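PDB 1ZCH: FMN reductase [NAD(P)H] from Bacillus subtilis, which transfers reducing equivalents between NAD(P)H and FMN and also reduces nitroaromatic compounds, quinones, chromates and azo dyes. Local coordinates for residues A[25-30]-A[50-55]; A[105-110]-A[243-248]; A[143-148]-A[155-160]. All coordinates share one frame; numbering follows the deposited sequence. Where two conformers were deposited one is given.

Contact 1: residues A[25-30]-A[50-55]; sequences EQLDQI and TVQDKE
Leu-27 reaches out of helix 24-36 toward the end of strand 46-51, where it meets Gln-52 and, more loosely, Thr-50. The two segments bury just 78 Å² between them, and the nearest CA atoms, those of Leu-27 and Thr-50, are 9.1 Å apart, so side chains alone span the gap. The leucine CB points at the opposite segment but, like CG, touches nothing there; CG lies anti to the carbonyl carbon, beside the backbone N (chi1 -70°), and from this position the chain delivers the methyl CD1 to the contact. CD2, the other branch, makes no contact with 50-55. Leu-27 CD1 is 3.9 Å from Gln-52 OE1 and 4.1 Å from both Gln-52 CD and Gln-52 NE2. These near-equal distances show that the methyl is set against the carboxamide as a group, out of its plane. Gln-52 comes to meet it from the opposite direction, its chain extended beyond CG (chi2 -176°). Leu-27 CD1 also stands 4.5 Å from Thr-50 CG2. Thr-50 OG1 is bound to Asn-182 of the second subunit, a bond that would fix the rotation of the side chain. Thr-50 also pairs in parallel with a strand of that subunit, so the sheet runs on across the dimer interface and helix 24-36 packs beside the junction. Val-75 of strand 75-82 touches both Leu-27 and Gln-52, closing the contact against the sheet, while Glu-185 of the second subunit takes a hydrogen bond from Gln-52 N. Between the segments the contact is therefore van der Waals in kind, a small, loose fit of methyl against amide and methyl with little directional restraint, while the directional bonds of Thr-50 and Gln-52 N go to the partner subunit.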
loop_
_atom_site.group_PDB
_atom_site.type_symbol
_atom_site.label_atom_id
_atom_site.label_comp_id
_atom_site.label_asym_id
_atom_site.label_seq_id
_atom_site.Cartn_x
_atom_site.Cartn_y
_atom_site.Cartn_z
ATOM N N GLU A 25 20.159 10.776 9.775
ATOM C CA GLU A 25 19.138 10.993 10.790
ATOM C C GLU A 25 17.750 11.084 10.174
ATOM O O GLU A 25 16.779 10.595 10.752
ATOM C CB GLU A 25 19.427 12.271 11.576
ATOM C CG GLU A 25 18.617 12.393 12.854
ATOM C CD GLU A 25 18.942 13.654 13.634
ATOM O OE1 GLU A 25 20.109 14.092 13.594
ATOM O OE2 GLU A 25 18.034 14.196 14.298
ATOM N N GLN A 26 17.652 11.716 9.007
ATOM C CA GLN A 26 16.361 11.848 8.340
ATOM C C GLN A 26 15.912 10.487 7.820
ATOM O O GLN A 26 14.736 10.136 7.919
ATOM C CB GLN A 26 16.443 12.863 7.194
ATOM C CG GLN A 26 16.749 14.287 7.665
ATOM C CD GLN A 26 16.669 15.307 6.542
ATOM O OE1 GLN A 26 17.233 15.110 5.467
ATOM N NE2 GLN A 26 15.973 16.407 6.792
ATOM N N LEU A 27 16.848 9.720 7.268
ATOM C CA LEU A 27 16.518 8.393 6.774
ATOM C C LEU A 27 16.023 7.532 7.935
ATOM O O LEU A 27 15.086 6.749 7.778
ATOM C CB LEU A 27 17.741 7.746 6.112
ATOM C CG LEU A 27 18.171 8.358 4.774
ATOM C CD1 LEU A 27 19.405 7.634 4.237
ATOM C CD2 LEU A 27 17.021 8.257 3.777
ATOM N N ASP A 28 16.641 7.681 9.105
ATOM C CA ASP A 28 16.217 6.905 10.270
ATOM C C ASP A 28 14.775 7.232 10.639
ATOM O O ASP A 28 13.991 6.343 10.968
ATOM C CB ASP A 28 17.108 7.182 11.488
ATOM C CG ASP A 28 18.516 6.643 11.327
ATOM O OD1 ASP A 28 18.696 5.617 10.636
ATOM O OD2 ASP A 28 19.445 7.237 11.913
ATOM N N GLN A 29 14.428 8.516 10.594
ATOM C CA GLN A 29 13.073 8.945 10.930
ATOM C C GLN A 29 12.061 8.384 9.937
ATOM O O GLN A 29 10.976 7.950 10.319
ATOM C CB GLN A 29 12.989 10.473 10.944
ATOM C CG GLN A 29 13.769 11.121 12.074
ATOM C CD GLN A 29 13.707 12.634 12.026
ATOM O OE1 GLN A 29 12.637 13.230 12.144
ATOM N NE2 GLN A 29 14.859 13.263 11.848
ATOM N N ILE A 30 12.423 8.407 8.659
ATOM C CA ILE A 30 11.554 7.892 7.610
ATOM C C ILE A 30 11.329 6.397 7.843
ATOM O O ILE A 30 10.203 5.905 7.756
ATOM C CB ILE A 30 12.191 8.132 6.221
ATOM C CG1 ILE A 30 12.232 9.640 5.935
ATOM C CG2 ILE A 30 11.422 7.372 5.137
ATOM C CD1 ILE A 30 13.036 10.014 4.709
ATOM N N THR A 50 17.977 0.188 1.329
ATOM C CA THR A 50 18.436 1.555 1.105
ATOM C C THR A 50 19.687 1.468 0.250
ATOM O O THR A 50 20.664 0.815 0.629
ATOM C CB THR A 50 18.789 2.268 2.430
ATOM O OG1 THR A 50 17.614 2.379 3.239
ATOM C CG2 THR A 50 19.337 3.672 2.155
ATOM N N VAL A 51 19.649 2.113 -0.911
ATOM C CA VAL A 51 20.783 2.101 -1.824
ATOM C C VAL A 51 21.316 3.515 -1.998
ATOM O O VAL A 51 20.593 4.412 -2.436
ATOM C CB VAL A 51 20.378 1.547 -3.213
ATOM C CG1 VAL A 51 21.569 1.596 -4.160
ATOM C CG2 VAL A 51 19.865 0.118 -3.079
ATOM N N GLN A 52 22.580 3.719 -1.644
ATOM C CA GLN A 52 23.192 5.032 -1.786
ATOM C C GLN A 52 24.488 4.937 -2.587
ATOM O O GLN A 52 25.073 5.954 -2.958
ATOM C CB GLN A 52 23.455 5.650 -0.412
ATOM C CG GLN A 52 22.210 5.731 0.460
ATOM C CD GLN A 52 22.461 6.421 1.784
ATOM O OE1 GLN A 52 22.496 7.649 1.860
ATOM N NE2 GLN A 52 22.648 5.633 2.834
ATOM N N ASP A 53 24.930 3.712 -2.859
ATOM C CA ASP A 53 26.144 3.501 -3.646
ATOM C C ASP A 53 25.867 3.982 -5.065
ATOM O O ASP A 53 24.938 3.504 -5.718
ATOM C CB ASP A 53 26.513 2.018 -3.687
ATOM C CG ASP A 53 27.751 1.754 -4.522
ATOM O OD1 ASP A 53 28.860 2.088 -4.060
ATOM O OD2 ASP A 53 27.617 1.224 -5.645
ATOM N N LYS A 54 26.683 4.917 -5.541
ATOM C CA LYS A 54 26.512 5.480 -6.875
ATOM C C LYS A 54 26.420 4.441 -7.993
ATOM O O LYS A 54 25.499 4.486 -8.813
ATOM C CB LYS A 54 27.653 6.456 -7.177
ATOM C CG LYS A 54 27.420 7.314 -8.408
ATOM C CD LYS A 54 26.273 8.289 -8.184
ATOM C CE LYS A 54 25.993 9.121 -9.429
ATOM N NZ LYS A 54 24.956 10.159 -9.178
ATOM N N GLU A 55 27.368 3.509 -8.028
ATOM C CA GLU A 55 27.393 2.477 -9.065
ATOM C C GLU A 55 26.164 1.571 -9.049
ATOM O O GLU A 55 25.558 1.311 -10.091
ATOM C CB GLU A 55 28.652 1.618 -8.926
ATOM C CG GLU A 55 29.957 2.396 -8.994
ATOM C CD GLU A 55 30.214 3.019 -10.355
ATOM O OE1 GLU A 55 29.386 3.837 -10.811
ATOM O OE2 GLU A 55 31.254 2.692 -10.968
#

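Contact 2: residues A[105-110]-A[243-248]; sequences ESVLVG and QGFKVE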
loop_
_atom_site.group_PDB
_atom_site.type_symbol
_atom_site.label_atom_id
_atom_site.label_comp_id
_atom_site.label_asym_id
_atom_site.label_seq_id
_atom_site.Cartn_x
_atom_site.Cartn_y
_atom_site.Cartn_z
ATOM N N GLU A 105 -3.195 -14.952 -1.775
ATOM C CA GLU A 105 -3.454 -14.177 -0.564
ATOM C C GLU A 105 -2.137 -13.587 -0.049
ATOM O O GLU A 105 -2.099 -12.446 0.411
ATOM C CB GLU A 105 -4.095 -15.062 0.513
ATOM C CG GLU A 105 -4.141 -14.459 1.925
ATOM C CD GLU A 105 -4.939 -13.159 2.022
ATOM O OE1 GLU A 105 -5.673 -12.811 1.072
ATOM O OE2 GLU A 105 -4.837 -12.485 3.072
ATOM N N SER A 106 -1.060 -14.366 -0.137
ATOM C CA SER A 106 0.253 -13.908 0.319
ATOM C C SER A 106 0.713 -12.711 -0.509
ATOM O O SER A 106 1.301 -11.766 0.020
ATOM C CB SER A 106 1.283 -15.037 0.208
ATOM O OG SER A 106 1.385 -15.504 -1.127
ATOM N N VAL A 107 0.438 -12.758 -1.808
ATOM C CA VAL A 107 0.819 -11.677 -2.709
ATOM C C VAL A 107 0.059 -10.403 -2.338
ATOM O O VAL A 107 0.635 -9.313 -2.319
ATOM C CB VAL A 107 0.530 -12.059 -4.186
ATOM C CG1 VAL A 107 0.722 -10.848 -5.102
ATOM C CG2 VAL A 107 1.464 -13.200 -4.613
ATOM N N LEU A 108 -1.227 -10.535 -2.033
ATOM C CA LEU A 108 -2.013 -9.368 -1.655
ATOM C C LEU A 108 -1.507 -8.823 -0.325
ATOM O O LEU A 108 -1.374 -7.611 -0.157
ATOM C CB LEU A 108 -3.503 -9.716 -1.541
ATOM C CG LEU A 108 -4.202 -10.155 -2.832
ATOM C CD1 LEU A 108 -5.685 -10.364 -2.552
ATOM C CD2 LEU A 108 -4.002 -9.107 -3.925
ATOM N N VAL A 109 -1.227 -9.712 0.624
ATOM C CA VAL A 109 -0.724 -9.271 1.928
ATOM C C VAL A 109 0.570 -8.474 1.756
ATOM O O VAL A 109 0.722 -7.385 2.313
ATOM C CB VAL A 109 -0.450 -10.473 2.873
ATOM C CG1 VAL A 109 0.316 -10.005 4.113
ATOM C CG2 VAL A 109 -1.768 -11.113 3.290
ATOM N N GLY A 110 1.496 -9.023 0.978
ATOM C CA GLY A 110 2.764 -8.352 0.756
ATOM C C GLY A 110 2.653 -7.028 0.019
ATOM O O GLY A 110 3.312 -6.050 0.389
ATOM N N GLN A 243 10.178 -16.721 -7.240
ATOM C CA GLN A 243 10.484 -16.283 -5.886
ATOM C C GLN A 243 9.745 -17.079 -4.813
ATOM O O GLN A 243 9.668 -16.658 -3.659
ATOM C CB GLN A 243 10.180 -14.792 -5.730
ATOM C CG GLN A 243 11.145 -13.891 -6.487
ATOM C CD GLN A 243 12.604 -14.218 -6.197
ATOM O OE1 GLN A 243 13.260 -14.921 -6.968
ATOM N NE2 GLN A 243 13.112 -13.716 -5.075
ATOM N N GLY A 244 9.192 -18.225 -5.197
ATOM C CA GLY A 244 8.507 -19.070 -4.232
ATOM C C GLY A 244 7.026 -18.847 -4.010
ATOM O O GLY A 244 6.431 -19.492 -3.150
ATOM N N PHE A 245 6.424 -17.939 -4.767
ATOM C CA PHE A 245 4.999 -17.672 -4.629
ATOM C C PHE A 245 4.246 -18.467 -5.687
ATOM O O PHE A 245 4.555 -18.380 -6.877
ATOM C CB PHE A 245 4.723 -16.179 -4.797
ATOM C CG PHE A 245 5.265 -15.337 -3.677
ATOM C CD1 PHE A 245 4.500 -15.095 -2.539
ATOM C CD2 PHE A 245 6.551 -14.811 -3.746
ATOM C CE1 PHE A 245 5.008 -14.342 -1.484
ATOM C CE2 PHE A 245 7.071 -14.053 -2.693
ATOM C CZ PHE A 245 6.297 -13.820 -1.561
ATOM N N LYS A 246 3.265 -19.249 -5.255
ATOM C CA LYS A 246 2.490 -20.051 -6.185
ATOM C C LYS A 246 1.062 -19.548 -6.309
ATOM O O LYS A 246 0.490 -19.023 -5.356
ATOM C CB LYS A 246 2.464 -21.515 -5.745
ATOM C CG LYS A 246 3.831 -22.169 -5.638
ATOM C CD LYS A 246 3.686 -23.669 -5.436
ATOM C CE LYS A 246 5.026 -24.337 -5.175
ATOM N NZ LYS A 246 5.570 -23.972 -3.835
ATOM N N VAL A 247 0.499 -19.697 -7.501
ATOM C CA VAL A 247 -0.876 -19.294 -7.747
ATOM C C VAL A 247 -1.718 -20.537 -7.488
ATOM O O VAL A 247 -1.474 -21.587 -8.087
ATOM C CB VAL A 247 -1.070 -18.840 -9.208
ATOM C CG1 VAL A 247 -2.535 -18.515 -9.464
ATOM C CG2 VAL A 247 -0.194 -17.623 -9.493
ATOM N N GLU A 248 -2.695 -20.433 -6.593
ATOM C CA GLU A 248 -3.531 -21.586 -6.288
ATOM C C GLU A 248 -4.280 -22.041 -7.536
ATOM O O GLU A 248 -4.567 -21.243 -8.427
ATOM C CB GLU A 248 -4.527 -21.268 -5.165
ATOM C CG GLU A 248 -5.533 -20.181 -5.488
ATOM C CD GLU A 248 -5.088 -18.810 -5.018
ATOM O OE1 GLU A 248 -3.961 -18.400 -5.361
ATOM O OE2 GLU A 248 -5.874 -18.147 -4.309
HETATM O O HOH W 1 -4.873 -17.388 -1.970
#
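With CG anti to the carbonyl carbon and beside the backbone N (chi1 -68°), Phe-245 swings its ring to helix 104-127, where Ser-106 holds OG between its own N and carbonyl carbon (chi1 58°). The hydroxyl arrives at the ring edge, in its plane: Ser-106 OG is 3.4 Å from Phe-245 CD1 and 3.8 Å from Phe-245 CE1. Val-107 adds its CG2 methyl obliquely, 4.1 Å from Phe-245 CD1. The ring also meets Phe-156 edge-to-face, so a central sheet strand borders it as well. An alanine at Phe-245 would remove the ring and is likely to leave a gap beside Ser-106, Val-107 and Phe-156. The tail gets its direction from a Schellman motif ending helix 236-242, with Gly-244 at C-prime in positive phi (90°). Farther along, water 1 accepts from Glu-105 N at 3.0 Å and donates to Glu-248 OE2 at 2.7 Å; Glu-248 OE1 bonds directly to Leu-104 N, and OE2 also accepts from Arg-237 N of the second subunit. Ser-106 OG is hydrogen-bonded to Gly-103 O, so its contact with the ring edge is probably a weak C-H...O approach. The bonds of Glu-248 to Leu-104 N and, through water, to Glu-105 N tie the tail to the start of helix 104-127, where the helix dipole would probably favour a carboxylate.

Contact 3: residues A[143-148]-A[155-160]; sequences QELIEL and VFPLSG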
loop_
_atom_site.group_PDB
_atom_site.type_symbol
_atom_site.label_atom_id
_atom_site.label_comp_id
_atom_site.label_asym_id
_atom_site.label_seq_id
_atom_site.Cartn_x
_atom_site.Cartn_y
_atom_site.Cartn_z
ATOM N N GLN A 143 14.262 -10.027 -12.278
ATOM C CA GLN A 143 15.310 -11.019 -12.066
ATOM C C GLN A 143 16.682 -10.376 -11.865
ATOM O O GLN A 143 17.411 -10.735 -10.937
ATOM C CB GLN A 143 15.366 -12.006 -13.232
ATOM C CG GLN A 143 16.354 -13.141 -13.001
ATOM C CD GLN A 143 16.164 -13.800 -11.644
ATOM O OE1 GLN A 143 15.089 -14.313 -11.336
ATOM N NE2 GLN A 143 17.208 -13.779 -10.824
ATOM N N GLU A 144 17.037 -9.436 -12.735
ATOM C CA GLU A 144 18.320 -8.744 -12.632
ATOM C C GLU A 144 18.422 -8.003 -11.302
ATOM O O GLU A 144 19.468 -8.011 -10.649
ATOM C CB GLU A 144 18.486 -7.721 -13.763
ATOM C CG GLU A 144 18.607 -8.288 -15.173
ATOM C CD GLU A 144 17.338 -8.960 -15.663
ATOM O OE1 GLU A 144 16.237 -8.583 -15.202
ATOM O OE2 GLU A 144 17.445 -9.860 -16.527
ATOM N N LEU A 145 17.332 -7.347 -10.916
ATOM C CA LEU A 145 17.297 -6.582 -9.677
ATOM C C LEU A 145 17.406 -7.516 -8.477
ATOM O O LEU A 145 18.101 -7.217 -7.506
ATOM C CB LEU A 145 15.999 -5.770 -9.598
ATOM C CG LEU A 145 15.863 -4.785 -8.432
ATOM C CD1 LEU A 145 16.968 -3.735 -8.500
ATOM C CD2 LEU A 145 14.495 -4.117 -8.492
ATOM N N ILE A 146 16.715 -8.647 -8.556
ATOM C CA ILE A 146 16.732 -9.647 -7.493
ATOM C C ILE A 146 18.163 -10.138 -7.267
ATOM O O ILE A 146 18.614 -10.274 -6.129
ATOM C CB ILE A 146 15.820 -10.840 -7.861
ATOM C CG1 ILE A 146 14.353 -10.448 -7.649
ATOM C CG2 ILE A 146 16.192 -12.070 -7.051
ATOM C CD1 ILE A 146 13.360 -11.410 -8.261
ATOM N N GLU A 147 18.875 -10.388 -8.362
ATOM C CA GLU A 147 20.253 -10.862 -8.289
ATOM C C GLU A 147 21.193 -9.777 -7.778
ATOM O O GLU A 147 22.067 -10.038 -6.950
ATOM C CB GLU A 147 20.719 -11.341 -9.665
ATOM C CG GLU A 147 19.907 -12.510 -10.182
ATOM C CD GLU A 147 19.955 -13.696 -9.239
ATOM O OE1 GLU A 147 18.957 -14.442 -9.160
ATOM O OE2 GLU A 147 20.999 -13.886 -8.579
ATOM N N LEU A 148 21.006 -8.559 -8.273
ATOM C CA LEU A 148 21.847 -7.436 -7.881
ATOM C C LEU A 148 21.792 -7.138 -6.387
ATOM O O LEU A 148 22.819 -6.895 -5.753
ATOM C CB LEU A 148 21.439 -6.179 -8.659
ATOM C CG LEU A 148 22.213 -4.894 -8.349
ATOM C CD1 LEU A 148 23.673 -5.049 -8.769
ATOM C CD2 LEU A 148 21.574 -3.726 -9.084
ATOM N N VAL A 155 10.904 -13.136 -1.463
ATOM C CA VAL A 155 11.045 -11.685 -1.463
ATOM C C VAL A 155 10.951 -11.221 -2.915
ATOM O O VAL A 155 11.592 -11.797 -3.797
ATOM C CB VAL A 155 12.417 -11.240 -0.895
ATOM C CG1 VAL A 155 12.554 -9.712 -0.979
ATOM C CG2 VAL A 155 12.562 -11.709 0.547
ATOM N N PHE A 156 10.132 -10.209 -3.175
ATOM C CA PHE A 156 10.029 -9.682 -4.532
ATOM C C PHE A 156 9.841 -8.171 -4.533
ATOM O O PHE A 156 9.148 -7.609 -3.679
ATOM C CB PHE A 156 8.925 -10.401 -5.333
ATOM C CG PHE A 156 7.526 -10.167 -4.837
ATOM C CD1 PHE A 156 6.815 -9.035 -5.223
ATOM C CD2 PHE A 156 6.894 -11.112 -4.034
ATOM C CE1 PHE A 156 5.488 -8.852 -4.820
ATOM C CE2 PHE A 156 5.569 -10.941 -3.625
ATOM C CZ PHE A 156 4.864 -9.807 -4.020
ATOM N N PRO A 157 10.488 -7.485 -5.487
ATOM C CA PRO A 157 10.398 -6.027 -5.590
ATOM C C PRO A 157 9.027 -5.542 -6.026
ATOM O O PRO A 157 8.409 -6.111 -6.926
ATOM C CB PRO A 157 11.479 -5.697 -6.609
ATOM C CG PRO A 157 11.382 -6.862 -7.553
ATOM C CD PRO A 157 11.282 -8.041 -6.599
ATOM N N LEU A 158 8.546 -4.492 -5.373
ATOM C CA LEU A 158 7.253 -3.920 -5.723
ATOM C C LEU A 158 7.411 -2.496 -6.237
ATOM O O LEU A 158 6.895 -2.153 -7.299
ATOM C CB LEU A 158 6.313 -3.957 -4.518
ATOM C CG LEU A 158 5.741 -5.359 -4.295
ATOM C CD1 LEU A 158 5.080 -5.462 -2.939
ATOM C CD2 LEU A 158 4.747 -5.661 -5.414
ATOM N N SER A 159 8.140 -1.668 -5.499
ATOM C CA SER A 159 8.334 -0.290 -5.929
ATOM C C SER A 159 9.524 0.376 -5.269
ATOM O O SER A 159 9.834 0.122 -4.107
ATOM C CB SER A 159 7.079 0.537 -5.632
ATOM O OG SER A 159 7.230 1.888 -6.056
ATOM N N GLY A 160 10.198 1.229 -6.029
ATOM C CA GLY A 160 11.312 1.955 -5.469
ATOM C C GLY A 160 10.761 3.296 -5.031
ATOM O O GLY A 160 9.597 3.619 -5.293
#
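Pro-157 sits on strand 155-164, an inner strand of the sheet of this nitroreductase-family fold, four-stranded and antiparallel within the chain, and takes the packing of Leu-145 and Ile-146 from helix 142-148. Helix and strand follow each other in the chain with only a short connection, so this is a local layering of a helix on the sheet; the nearest CA atoms, those of Ile-146 and Phe-156, are 7.3 Å apart. The proline ring is touched at two places. Leu-145, whose CG lies anti to its backbone N (chi1 -173°), lays CD2 3.9 Å from Pro-157 CB, the two side chains running roughly antiparallel past one another. Ile-146 crosses the proline at about a right angle and brings CG1 to 4.0 Å from Pro-157 CD. The pyrrolidine is thus touched at CB by Leu-145 and at CD by the following residue, Ile-146, a purely apolar fit in which all three residues are buried. Leu-145 also rests on Ile-60 of helix 54-63, and Leu-151 touches both Ile-146 and Pro-157, which extends the apolar layer to a second helix and the connecting loop. Just beyond the proline the strand is irregular: Leu-158 and Ser-159 both face Phe-79 of strand 75-82, a classic beta bulge. Ser-159 belongs to the FMN pocket and touches the flavin mononucleotide; the side chain of Leu-145 is about 11 Å from a bound FMN. Ser-159 OG donates to Gly-160 O at 3.0 Å, in the carbonyl plane and on a lone pair, with a C=O...donor angle of 130°.

How the contacts relate
Contact 1 closes first along the chain, and contact 3 is nested inside the long loop that contact 2 closes between helix 104-127 and the C-terminal tail. Contacts 1 and 3 reach the same antiparallel sheet, at strand 46-51, outermost within the chain, and inner strand 155-164, with centres 17 Å apart and nearest atoms about 7 Å apart. Contact 2 lies farther from contact 1, 28 Å between centres, but touches contact 3, where Gln-243 NE2 is 2.8 Å from Val-155 O, a probable hydrogen bond. The tail is thereby fastened to the sheet strand that carries an FMN-pocket residue. All three contacts border the second subunit, consistent with the homodimer.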